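MHC class I antigen (Anolis carolinensis, PDB 7CPO) probably presents peptides to T cells, as a class I heavy chain that holds a bound peptide and pairs with beta2-microglobulin. Local coordinates at residues H95-M100 against Y117-R122. Residues are numbered along the deposited sequence; the frame is centred on the assembly and turned at random.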
ATOM      1  N   HIS A  95      -6.372  15.855  13.210  1.00 39.35           N
ATOM      2  CA  HIS A  95      -6.011  16.278  11.871  1.00 33.13           C
ATOM      3  C   HIS A  95      -4.834  15.450  11.381  1.00 33.05           C
ATOM      4  O   HIS A  95      -4.105  14.846  12.171  1.00 28.81           O
ATOM      5  CB  HIS A  95      -5.679  17.770  11.849  1.00 31.38           C
ATOM      6  CG  HIS A  95      -6.805  18.630  12.319  1.00 36.82           C
ATOM      7  ND1 HIS A  95      -7.967  18.791  11.591  1.00 41.19           N
ATOM      8  CD2 HIS A  95      -6.962  19.355  13.449  1.00 32.92           C
ATOM      9  CE1 HIS A  95      -8.785  19.591  12.253  1.00 42.81           C
ATOM     10  NE2 HIS A  95      -8.198  19.947  13.382  1.00 43.39           N
ATOM     11  N   THR A  96      -4.655  15.435  10.061  1.00 23.16           N
ATOM     12  CA  THR A  96      -3.654  14.603   9.413  1.00 25.61           C
ATOM     13  C   THR A  96      -2.802  15.430   8.456  1.00 21.14           C
ATOM     14  O   THR A  96      -3.316  16.277   7.728  1.00 23.54           O
ATOM     15  CB  THR A  96      -4.320  13.466   8.652  1.00 22.48           C
ATOM     16  OG1 THR A  96      -5.097  12.702   9.569  1.00 32.80           O
ATOM     17  CG2 THR A  96      -3.275  12.540   8.054  1.00 32.56           C
ATOM     18  N   PHE A  97      -1.501  15.172   8.450  1.00 22.68           N
ATOM     19  CA  PHE A  97      -0.604  15.721   7.444  1.00 20.11           C
ATOM     20  C   PHE A  97       0.163  14.584   6.779  1.00 20.53           C
ATOM     21  O   PHE A  97       0.729  13.732   7.467  1.00 24.38           O
ATOM     22  CB  PHE A  97       0.358  16.720   8.059  1.00 22.28           C
ATOM     23  CG  PHE A  97       1.001  17.609   7.057  1.00 29.68           C
ATOM     24  CD1 PHE A  97       0.289  18.652   6.485  1.00 28.59           C
ATOM     25  CD2 PHE A  97       2.314  17.396   6.664  1.00 21.94           C
ATOM     26  CE1 PHE A  97       0.888  19.487   5.537  1.00 26.85           C
ATOM     27  CE2 PHE A  97       2.911  18.219   5.727  1.00 27.76           C
ATOM     28  CZ  PHE A  97       2.200  19.269   5.165  1.00 23.00           C
ATOM     29  N   GLN A  98       0.169  14.563   5.447  1.00 22.87           N
ATOM     30  CA  GLN A  98       0.795  13.497   4.676  1.00 22.03           C
ATOM     31  C   GLN A  98       1.724  14.094   3.628  1.00 21.38           C
ATOM     32  O   GLN A  98       1.468  15.169   3.083  1.00 20.12           O
ATOM     33  CB  GLN A  98      -0.227  12.615   3.961  1.00 20.16           C
ATOM     34  CG  GLN A  98      -0.997  11.608   4.806  1.00 15.61           C
ATOM     35  CD  GLN A  98      -2.249  11.124   4.064  1.00 25.84           C
ATOM     36  OE1 GLN A  98      -3.244  11.847   3.981  1.00 16.21           O
ATOM     37  NE2 GLN A  98      -2.191   9.905   3.504  1.00 19.24           N
ATOM     38  N   TRP A  99       2.801  13.372   3.347  1.00 15.95           N
ATOM     39  CA  TRP A  99       3.826  13.793   2.406  1.00 16.38           C
ATOM     40  C   TRP A  99       4.204  12.574   1.588  1.00 19.00           C
ATOM     41  O   TRP A  99       4.549  11.539   2.164  1.00 18.36           O
ATOM     42  CB  TRP A  99       5.038  14.342   3.161  1.00 13.26           C
ATOM     43  CG  TRP A  99       6.257  14.796   2.372  1.00 17.56           C
ATOM     44  CD1 TRP A  99       6.298  15.339   1.115  1.00 14.79           C
ATOM     45  CD2 TRP A  99       7.612  14.792   2.849  1.00 17.20           C
ATOM     46  NE1 TRP A  99       7.605  15.660   0.776  1.00 14.79           N
ATOM     47  CE2 TRP A  99       8.424  15.328   1.824  1.00 16.90           C
ATOM     48  CE3 TRP A  99       8.216  14.371   4.041  1.00 15.94           C
ATOM     49  CZ2 TRP A  99       9.809  15.450   1.958  1.00 15.55           C
ATOM     50  CZ3 TRP A  99       9.602  14.497   4.174  1.00 16.67           C
ATOM     51  CH2 TRP A  99      10.376  15.031   3.138  1.00 17.75           C
ATOM     52  N   MET A 100       4.103  12.669   0.265  1.00 14.20           N
ATOM     53  CA  MET A 100       4.624  11.605  -0.586  1.00 18.41           C
ATOM     54  C   MET A 100       5.575  12.202  -1.610  1.00 18.23           C
ATOM     55  O   MET A 100       5.329  13.277  -2.162  1.00 19.09           O
ATOM     56  CB  MET A 100       3.500  10.776  -1.280  1.00 17.00           C
ATOM     57  CG  MET A 100       2.471  11.565  -2.051  1.00 21.39           C
ATOM     58  SD  MET A 100       1.072  10.549  -2.630  1.00 29.49           S
ATOM     59  CE  MET A 100       1.875   9.495  -3.842  1.00 28.79           C
ATOM     60  N   TYR A 117       1.987  17.165  -0.683  1.00 19.36           N
ATOM     61  CA  TYR A 117       1.514  17.208   0.692  1.00 16.02           C
ATOM     62  C   TYR A 117      -0.005  17.257   0.715  1.00 19.70           C
ATOM     63  O   TYR A 117      -0.620  17.917  -0.127  1.00 24.61           O
ATOM     64  CB  TYR A 117       2.021  18.434   1.414  1.00 16.97           C
ATOM     65  CG  TYR A 117       3.520  18.561   1.592  1.00 21.04           C
ATOM     66  CD1 TYR A 117       4.190  17.886   2.616  1.00 21.56           C
ATOM     67  CD2 TYR A 117       4.255  19.416   0.780  1.00 18.39           C
ATOM     68  CE1 TYR A 117       5.561  18.050   2.814  1.00 18.26           C
ATOM     69  CE2 TYR A 117       5.623  19.580   0.965  1.00 25.59           C
ATOM     70  CZ  TYR A 117       6.268  18.900   1.987  1.00 20.26           C
ATOM     71  OH  TYR A 117       7.619  19.064   2.154  1.00 29.53           O
ATOM     72  N   ALA A 118      -0.613  16.588   1.695  1.00 18.07           N
ATOM     73  CA  ALA A 118      -2.061  16.609   1.885  1.00 22.47           C
ATOM     74  C   ALA A 118      -2.410  16.933   3.332  1.00 34.22           C
ATOM     75  O   ALA A 118      -1.790  16.402   4.268  1.00 26.45           O
ATOM     76  CB  ALA A 118      -2.703  15.271   1.529  1.00 18.55           C
ATOM     77  N   TYR A 119      -3.433  17.768   3.515  1.00 20.09           N
ATOM     78  CA  TYR A 119      -3.972  18.052   4.841  1.00 23.60           C
ATOM     79  C   TYR A 119      -5.344  17.409   4.986  1.00 23.26           C
ATOM     80  O   TYR A 119      -6.221  17.611   4.138  1.00 35.16           O
ATOM     81  CB  TYR A 119      -4.068  19.557   5.081  1.00 24.99           C
ATOM     82  CG  TYR A 119      -4.435  19.931   6.495  1.00 32.13           C
ATOM     83  CD1 TYR A 119      -3.731  19.407   7.574  1.00 26.38           C
ATOM     84  CD2 TYR A 119      -5.460  20.835   6.752  1.00 27.76           C
ATOM     85  CE1 TYR A 119      -4.045  19.766   8.866  1.00 31.44           C
ATOM     86  CE2 TYR A 119      -5.783  21.201   8.040  1.00 27.46           C
ATOM     87  CZ  TYR A 119      -5.076  20.668   9.094  1.00 36.84           C
ATOM     88  OH  TYR A 119      -5.391  21.034  10.384  1.00 35.53           O
ATOM     89  N   ASP A 120      -5.526  16.640   6.051  1.00 24.15           N
ATOM     90  CA  ASP A 120      -6.783  15.929   6.294  1.00 26.46           C
ATOM     91  C   ASP A 120      -7.257  15.166   5.058  1.00 30.10           C
ATOM     92  O   ASP A 120      -8.451  15.148   4.740  1.00 28.26           O
ATOM     93  CB  ASP A 120      -7.874  16.893   6.766  1.00 27.87           C
ATOM     94  CG  ASP A 120      -7.611  17.433   8.141  1.00 28.83           C
ATOM     95  OD1 ASP A 120      -7.031  16.688   8.951  1.00 35.22           O
ATOM     96  OD2 ASP A 120      -7.982  18.593   8.417  1.00 38.69           O
ATOM     97  N   GLY A 121      -6.314  14.558   4.334  1.00 25.62           N
ATOM     98  CA  GLY A 121      -6.648  13.679   3.219  1.00 26.68           C
ATOM     99  C   GLY A 121      -6.999  14.356   1.905  1.00 30.93           C
ATOM    100  O   GLY A 121      -7.354  13.657   0.944  1.00 30.37           O
ATOM    101  N   ARG A 122      -6.928  15.686   1.841  1.00 31.62           N
ATOM    102  CA  ARG A 122      -7.153  16.486   0.646  1.00 27.22           C
ATOM    103  C   ARG A 122      -5.842  17.168   0.287  1.00 31.49           C
ATOM    104  O   ARG A 122      -5.060  17.528   1.176  1.00 29.90           O
ATOM    105  CB  ARG A 122      -8.231  17.549   0.896  1.00 27.57           C
ATOM    106  CG  ARG A 122      -9.605  16.972   1.195  1.00 59.90           C
ATOM    107  CD  ARG A 122     -10.644  18.057   1.531  1.00 50.73           C
ATOM    108  NE  ARG A 122     -10.134  19.109   2.415  1.00 64.52           N
ATOM    109  CZ  ARG A 122     -10.374  19.174   3.728  1.00 76.13           C
ATOM    110  NH1 ARG A 122     -11.113  18.237   4.315  1.00 66.33           N
ATOM    111  NH2 ARG A 122      -9.875  20.172   4.461  1.00 61.64           N
TER
HETATM  112  O   HOH W   1      -3.389  14.053   5.100  1.00 22.37           O
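The Tyr-117 ring lies over the five-membered ring of Trp-99 in an offset stack, planes 17° apart, with Tyr-117 CE1 3.3 Å from Trp-99 CD1. Near the plane of the Tyr-117 ring, at its edge, sits the carbonyl oxygen of Gln-98, while the Phe-97 ring meets the Tyr-117 ring obliquely, Phe-97 CE2 3.4 Å from Tyr-117 CD1. These three rings form an aromatic cluster on the floor of the class I peptide-binding platform, where strands 96-105 and 111-119 make an antiparallel hairpin; all three also pack on apolar side-chain atoms of the bound peptide. With CG anti to the backbone N (chi1 178°), Trp-99 runs side by side with Tyr-117, which lets the rings stack. Farther along, Tyr-119 touches the Phe-97 ring at its edge through CD1 and sets its OH over the rim of one face of the His-95 ring, the two rings barely overlapping.

The opposite face of the sheet carries Gln-98 and Ala-118, whose backbones exchange two hydrogen bonds. Both residues pack against beta2-microglobulin, where Trp-60 O of that chain accepts a bond from Gln-98 NE2. A water accepts from Gly-121 N and lies close to Ala-118 O. Beyond the strand pairing, a type I' turn from Tyr-119 to Arg-122 leads into the neighbouring strand. In this turn Asp-120 N bonds to Thr-96 O (2.8 Å), and the Asp-120 carboxylate spans two donors: OD1 takes Thr-96 N at 2.9 Å, and OD2 is met on its syn side by His-95 ND1 at 3.2 Å, the oxygen lying 24° out of the imidazole plane.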